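Local coordinates for protein O-methyltransferase, SAM-dependent (Legionella pneumophila subsp. pneumophila, PDB 3R3H) that probably transfers a methyl group from S-adenosylmethionine to an oxygen of its substrate, at residues 171-176 and 184-189; 77-82 and 111-116. All blocks are in the same frame, centred on the assembly; numbering follows the deposited sequence.

Contact 1 (171-176 and 184-189); sequences IFWDGK and SGQTRE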
loop_
_atom_site.group_PDB
_atom_site.type_symbol
_atom_site.label_atom_id
_atom_site.label_comp_id
_atom_site.label_asym_id
_atom_site.label_seq_id
_atom_site.Cartn_x
_atom_site.Cartn_y
_atom_site.Cartn_z
ATOM N N ILE A 171 -9.386 -9.998 -3.987
ATOM C CA ILE A 171 -8.802 -10.434 -5.252
ATOM C C ILE A 171 -8.602 -11.960 -5.208
ATOM O O ILE A 171 -8.824 -12.674 -6.195
ATOM C CB ILE A 171 -7.484 -9.676 -5.529
ATOM C CG1 ILE A 171 -7.784 -8.177 -5.653
ATOM C CG2 ILE A 171 -6.858 -10.160 -6.809
ATOM C CD1 ILE A 171 -8.910 -7.855 -6.603
ATOM N N PHE A 172 -8.188 -12.453 -4.053
ATOM C CA PHE A 172 -8.038 -13.884 -3.859
ATOM C C PHE A 172 -9.301 -14.152 -3.040
ATOM O O PHE A 172 -9.352 -13.823 -1.858
ATOM C CB PHE A 172 -6.805 -14.198 -3.009
ATOM C CG PHE A 172 -5.597 -13.338 -3.318
ATOM C CD1 PHE A 172 -5.187 -13.110 -4.638
ATOM C CD2 PHE A 172 -4.848 -12.788 -2.281
ATOM C CE1 PHE A 172 -4.053 -12.347 -4.910
ATOM C CE2 PHE A 172 -3.717 -12.029 -2.545
ATOM C CZ PHE A 172 -3.316 -11.806 -3.857
ATOM N N TRP A 173 -10.336 -14.705 -3.654
ATOM C CA TRP A 173 -11.584 -14.955 -2.937
ATOM C C TRP A 173 -11.395 -16.049 -1.871
ATOM O O TRP A 173 -12.070 -17.074 -1.890
ATOM C CB TRP A 173 -12.654 -15.363 -3.958
ATOM C CG TRP A 173 -14.091 -15.358 -3.501
ATOM C CD1 TRP A 173 -15.076 -16.180 -3.958
ATOM C CD2 TRP A 173 -14.731 -14.436 -2.594
ATOM N NE1 TRP A 173 -16.283 -15.835 -3.408
ATOM C CE2 TRP A 173 -16.105 -14.768 -2.564
ATOM C CE3 TRP A 173 -14.279 -13.362 -1.803
ATOM C CZ2 TRP A 173 -17.035 -14.075 -1.789
ATOM C CZ3 TRP A 173 -15.204 -12.669 -1.028
ATOM C CH2 TRP A 173 -16.569 -13.032 -1.028
ATOM N N ASP A 174 -10.471 -15.813 -0.944
ATOM C CA ASP A 174 -10.165 -16.744 0.138
ATOM C C ASP A 174 -9.330 -17.909 -0.371
ATOM O O ASP A 174 -9.127 -18.906 0.327
ATOM C CB ASP A 174 -11.451 -17.262 0.786
ATOM C CG ASP A 174 -11.188 -18.145 2.004
ATOM O OD1 ASP A 174 -10.412 -17.746 2.899
ATOM O OD2 ASP A 174 -11.777 -19.240 2.075
ATOM N N GLY A 175 -8.826 -17.768 -1.594
ATOM C CA GLY A 175 -8.018 -18.820 -2.182
ATOM C C GLY A 175 -8.856 -19.712 -3.081
ATOM O O GLY A 175 -8.443 -20.811 -3.445
ATOM N N LYS A 176 -10.042 -19.230 -3.429
ATOM C CA LYS A 176 -10.950 -19.968 -4.288
ATOM C C LYS A 176 -10.742 -19.562 -5.751
ATOM O O LYS A 176 -11.446 -20.054 -6.636
ATOM C CB LYS A 176 -12.396 -19.701 -3.873
ATOM C CG LYS A 176 -12.650 -19.850 -2.398
ATOM C CD LYS A 176 -13.474 -21.075 -2.083
ATOM C CE LYS A 176 -12.608 -22.314 -1.909
ATOM N NZ LYS A 176 -13.404 -23.475 -1.388
ATOM N N SER A 184 -19.209 -21.666 -7.929
ATOM C CA SER A 184 -20.039 -20.482 -7.677
ATOM C C SER A 184 -19.652 -19.317 -8.581
ATOM O O SER A 184 -18.469 -19.103 -8.868
ATOM C CB SER A 184 -19.926 -20.054 -6.214
ATOM O OG SER A 184 -18.580 -19.773 -5.873
ATOM N N GLY A 185 -20.658 -18.567 -9.022
ATOM C CA GLY A 185 -20.421 -17.449 -9.914
ATOM C C GLY A 185 -19.661 -16.280 -9.320
ATOM O O GLY A 185 -19.306 -15.354 -10.050
ATOM N N GLN A 186 -19.420 -16.305 -8.010
ATOM C CA GLN A 186 -18.694 -15.222 -7.348
ATOM C C GLN A 186 -17.204 -15.370 -7.543
ATOM O O GLN A 186 -16.508 -14.397 -7.841
ATOM C CB GLN A 186 -19.005 -15.200 -5.861
ATOM C CG GLN A 186 -20.442 -14.930 -5.588
ATOM C CD GLN A 186 -20.962 -15.804 -4.482
ATOM O OE1 GLN A 186 -20.552 -15.661 -3.327
ATOM N NE2 GLN A 186 -21.861 -16.737 -4.823
ATOM N N THR A 187 -16.711 -16.589 -7.358
ATOM C CA THR A 187 -15.293 -16.849 -7.549
ATOM C C THR A 187 -15.034 -16.960 -9.055
ATOM O O THR A 187 -13.901 -16.945 -9.507
ATOM C CB THR A 187 -14.854 -18.140 -6.807
ATOM O OG1 THR A 187 -14.357 -19.096 -7.747
ATOM C CG2 THR A 187 -16.024 -18.738 -6.036
ATOM N N ARG A 188 -16.111 -17.055 -9.823
ATOM C CA ARG A 188 -16.021 -17.152 -11.268
ATOM C C ARG A 188 -15.801 -15.755 -11.833
ATOM O O ARG A 188 -15.118 -15.575 -12.837
ATOM C CB ARG A 188 -17.311 -17.751 -11.823
ATOM C CG ARG A 188 -17.398 -17.725 -13.324
ATOM C CD ARG A 188 -18.834 -17.917 -13.762
ATOM N NE ARG A 188 -18.989 -17.760 -15.204
ATOM C CZ ARG A 188 -18.542 -18.625 -16.106
ATOM N NH1 ARG A 188 -17.906 -19.720 -15.715
ATOM N NH2 ARG A 188 -18.744 -18.396 -17.400
ATOM N N GLU A 189 -16.395 -14.765 -11.174
ATOM C CA GLU A 189 -16.282 -13.366 -11.581
ATOM C C GLU A 189 -14.971 -12.747 -11.141
ATOM O O GLU A 189 -14.393 -11.914 -11.839
ATOM C CB GLU A 189 -17.419 -12.564 -10.985
ATOM C CG GLU A 189 -18.617 -12.499 -11.872
ATOM C CD GLU A 189 -18.357 -11.668 -13.114
ATOM O OE1 GLU A 189 -18.548 -12.210 -14.236
ATOM O OE2 GLU A 189 -17.967 -10.482 -12.963
#
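The hydroxyl OG1 of Thr187 donates a hydrogen bond to the backbone carbonyl of Lys176, with Thr187 OG1 and Lys176 O 3.3 Å apart. The donor stands above the carbonyl plane, about 50° out of it, so the bond is a long and oblique one between helix 185-198 and the loop that precedes it. Alongside this bond the two CB atoms of Lys176 and Thr187 approach to 4.1 Å. Trp173 contributes the larger share of the loop's side of the contact. With its CG anti to the backbone N (chi1 -166°), the indole reaches out to the first turn of the helix and presents its five-membered end. There Thr187 CG2 lies at the ring edge by CD1, although the exact place of this methyl is doubtful. On the same end, Trp173 NE1 comes within 3.7 Å of Gln186 CB, while the amide plane of Gln186 is turned 66° from the indole. Lys146 and Asp212 also touch Trp173, and Asp182, within the intervening loop, touches both Lys176 and Thr187. The contact thus folds the connection after strand 164-169 back onto the helix it leads to, within the strand-loop-helix succession of a Rossmann-like class I methyltransferase.

Contact 2 (77-82 and 111-116); sequences AMSLAL and EHKIKL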
loop_
_atom_site.group_PDB
_atom_site.type_symbol
_atom_site.label_atom_id
_atom_site.label_comp_id
_atom_site.label_asym_id
_atom_site.label_seq_id
_atom_site.Cartn_x
_atom_site.Cartn_y
_atom_site.Cartn_z
ATOM N N ALA A 77 -13.938 6.382 8.389
ATOM C CA ALA A 77 -12.474 6.446 8.314
ATOM C C ALA A 77 -12.047 7.276 7.119
ATOM O O ALA A 77 -11.139 8.089 7.224
ATOM C CB ALA A 77 -11.888 5.041 8.195
ATOM N N MET A 78 -12.712 7.065 5.985
ATOM C CA MET A 78 -12.405 7.795 4.761
ATOM C C MET A 78 -12.601 9.307 4.906
ATOM O O MET A 78 -11.729 10.079 4.490
ATOM C CB MET A 78 -13.255 7.261 3.593
ATOM C CG MET A 78 -12.568 6.140 2.806
ATOM S SD MET A 78 -13.555 5.399 1.474
ATOM C CE MET A 78 -13.342 3.669 1.869
ATOM N N SER A 79 -13.722 9.745 5.490
ATOM C CA SER A 79 -13.944 11.189 5.625
ATOM C C SER A 79 -13.049 11.800 6.694
ATOM O O SER A 79 -12.746 12.990 6.657
ATOM C CB SER A 79 -15.418 11.508 5.919
ATOM O OG SER A 79 -15.762 11.254 7.261
ATOM N N LEU A 80 -12.615 10.980 7.644
ATOM C CA LEU A 80 -11.728 11.459 8.706
ATOM C C LEU A 80 -10.387 11.860 8.123
ATOM O O LEU A 80 -9.700 12.719 8.667
ATOM C CB LEU A 80 -11.500 10.373 9.755
ATOM C CG LEU A 80 -12.608 10.162 10.780
ATOM C CD1 LEU A 80 -12.269 8.947 11.628
ATOM C CD2 LEU A 80 -12.742 11.398 11.663
ATOM N N ALA A 81 -10.018 11.225 7.015
ATOM C CA ALA A 81 -8.754 11.502 6.354
ATOM C C ALA A 81 -8.968 12.516 5.237
ATOM O O ALA A 81 -8.053 12.833 4.486
ATOM C CB ALA A 81 -8.174 10.213 5.801
ATOM N N LEU A 82 -10.189 13.025 5.141
ATOM C CA LEU A 82 -10.541 14.006 4.123
ATOM C C LEU A 82 -10.591 15.419 4.688
ATOM O O LEU A 82 -10.875 15.623 5.875
ATOM C CB LEU A 82 -11.912 13.679 3.511
ATOM C CG LEU A 82 -12.077 12.646 2.394
ATOM C CD1 LEU A 82 -13.535 12.535 1.992
ATOM C CD2 LEU A 82 -11.254 13.081 1.203
ATOM N N GLU A 111 -20.927 13.442 9.443
ATOM C CA GLU A 111 -22.197 13.237 8.757
ATOM C C GLU A 111 -22.462 14.258 7.659
ATOM O O GLU A 111 -23.297 14.032 6.780
ATOM C CB GLU A 111 -23.360 13.240 9.762
ATOM N N HIS A 112 -21.757 15.381 7.692
ATOM C CA HIS A 112 -21.986 16.400 6.680
ATOM C C HIS A 112 -21.121 16.137 5.459
ATOM O O HIS A 112 -21.407 16.647 4.376
ATOM C CB HIS A 112 -21.731 17.811 7.250
ATOM C CG HIS A 112 -20.313 18.067 7.669
ATOM N ND1 HIS A 112 -19.718 17.432 8.740
ATOM C CD2 HIS A 112 -19.365 18.885 7.150
ATOM C CE1 HIS A 112 -18.466 17.843 8.861
ATOM N NE2 HIS A 112 -18.227 18.725 7.908
ATOM N N LYS A 113 -20.075 15.326 5.643
ATOM C CA LYS A 113 -19.160 14.967 4.563
ATOM C C LYS A 113 -19.550 13.619 3.935
ATOM O O LYS A 113 -19.200 13.344 2.788
ATOM C CB LYS A 113 -17.718 14.882 5.079
ATOM C CG LYS A 113 -17.310 16.065 5.937
ATOM C CD LYS A 113 -15.822 16.400 5.855
ATOM C CE LYS A 113 -14.941 15.288 6.373
ATOM N NZ LYS A 113 -13.539 15.763 6.601
ATOM N N ILE A 114 -20.281 12.797 4.688
ATOM C CA ILE A 114 -20.701 11.481 4.229
ATOM C C ILE A 114 -22.094 11.477 3.577
ATOM O O ILE A 114 -23.098 11.827 4.197
ATOM C CB ILE A 114 -20.668 10.476 5.395
ATOM C CG1 ILE A 114 -19.262 10.428 5.992
ATOM C CG2 ILE A 114 -21.050 9.087 4.904
ATOM C CD1 ILE A 114 -19.168 9.655 7.295
ATOM N N LYS A 115 -22.136 11.057 2.318
ATOM C CA LYS A 115 -23.365 11.003 1.544
ATOM C C LYS A 115 -23.756 9.542 1.265
ATOM O O LYS A 115 -23.225 8.913 0.355
ATOM C CB LYS A 115 -23.156 11.774 0.228
ATOM C CG LYS A 115 -24.415 12.403 -0.355
ATOM C CD LYS A 115 -25.502 11.352 -0.604
ATOM C CE LYS A 115 -26.854 11.976 -0.918
ATOM N NZ LYS A 115 -26.941 12.496 -2.315
ATOM N N LEU A 116 -24.687 9.011 2.051
ATOM C CA LEU A 116 -25.146 7.635 1.892
ATOM C C LEU A 116 -26.112 7.432 0.721
ATOM O O LEU A 116 -27.058 8.190 0.533
ATOM C CB LEU A 116 -25.818 7.169 3.180
ATOM C CG LEU A 116 -26.349 5.734 3.249
ATOM C CD1 LEU A 116 -25.180 4.739 3.253
ATOM C CD2 LEU A 116 -27.165 5.563 4.513
#
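Lys113 and Ser79 meet where the end of helix 73-80 packs beside the start of strand 114-118, an outermost strand of the seven-stranded sheet in this Rossmann-like methyltransferase fold. The polar part of the contact belongs to the lysine ammonium group. Lys113 NZ donates two hydrogen bonds to backbone carbonyls at the end of the helix and just beyond it, one to Ser79 O at 2.9 Å and the other to Leu82 O at 2.8 Å. The oxygen of Ser79 is approached at a C=O...N angle of 150°, with NZ tilted somewhat from the carbonyl plane. That of Leu82 is met from above its plane, 61° out of it. A positive charge here probably interacts favourably with the negative end of the helix dipole, and the two bonds together tie the chain leaving the helix to the residue ahead of the strand.

Nonpolar packing lies beside these bonds. The methylene CE of Lys113 rests 3.8 Å from Ser79 CB. Ile114 CG1, anti to its carbonyl carbon (chi1 -57°), brings CD1 nearer the helix. Val88 of the adjacent strand 87-92 touches both Ser79 and Ile114, and Trp105 of helix 102-107 also packs on Ile114. Leu82 continues the hydrophobic packing on Ile56 of helix 46-59. Ser79 OG is hydrogen-bonded back to Leu76 O within its own helix, and against this same hydroxyl oxygen Ile114 sets its terminal CD1 at 3.8 Å.

The two contacts lie on opposite sides of the chain's centre, with their own centres 30 Å apart and their nearest atoms about 15 Å apart. They come in series along the chain: contact 2 closes before contact 1 opens. Both lie around the same mixed sheet. Contact 2 includes the start of outermost strand 114-118 and involves helix 73-80, which follows strand 63-68. Contact 1 lies in the loop and helix after strand 164-169, ahead of strand 203-208 at the other edge. Segment 171-176 also meets the second subunit, through Ile171 and Phe172, whereas no other chain of the assembly touches contact 2. The two thus join separate helix-loop junctions in different halves of the methyltransferase fold.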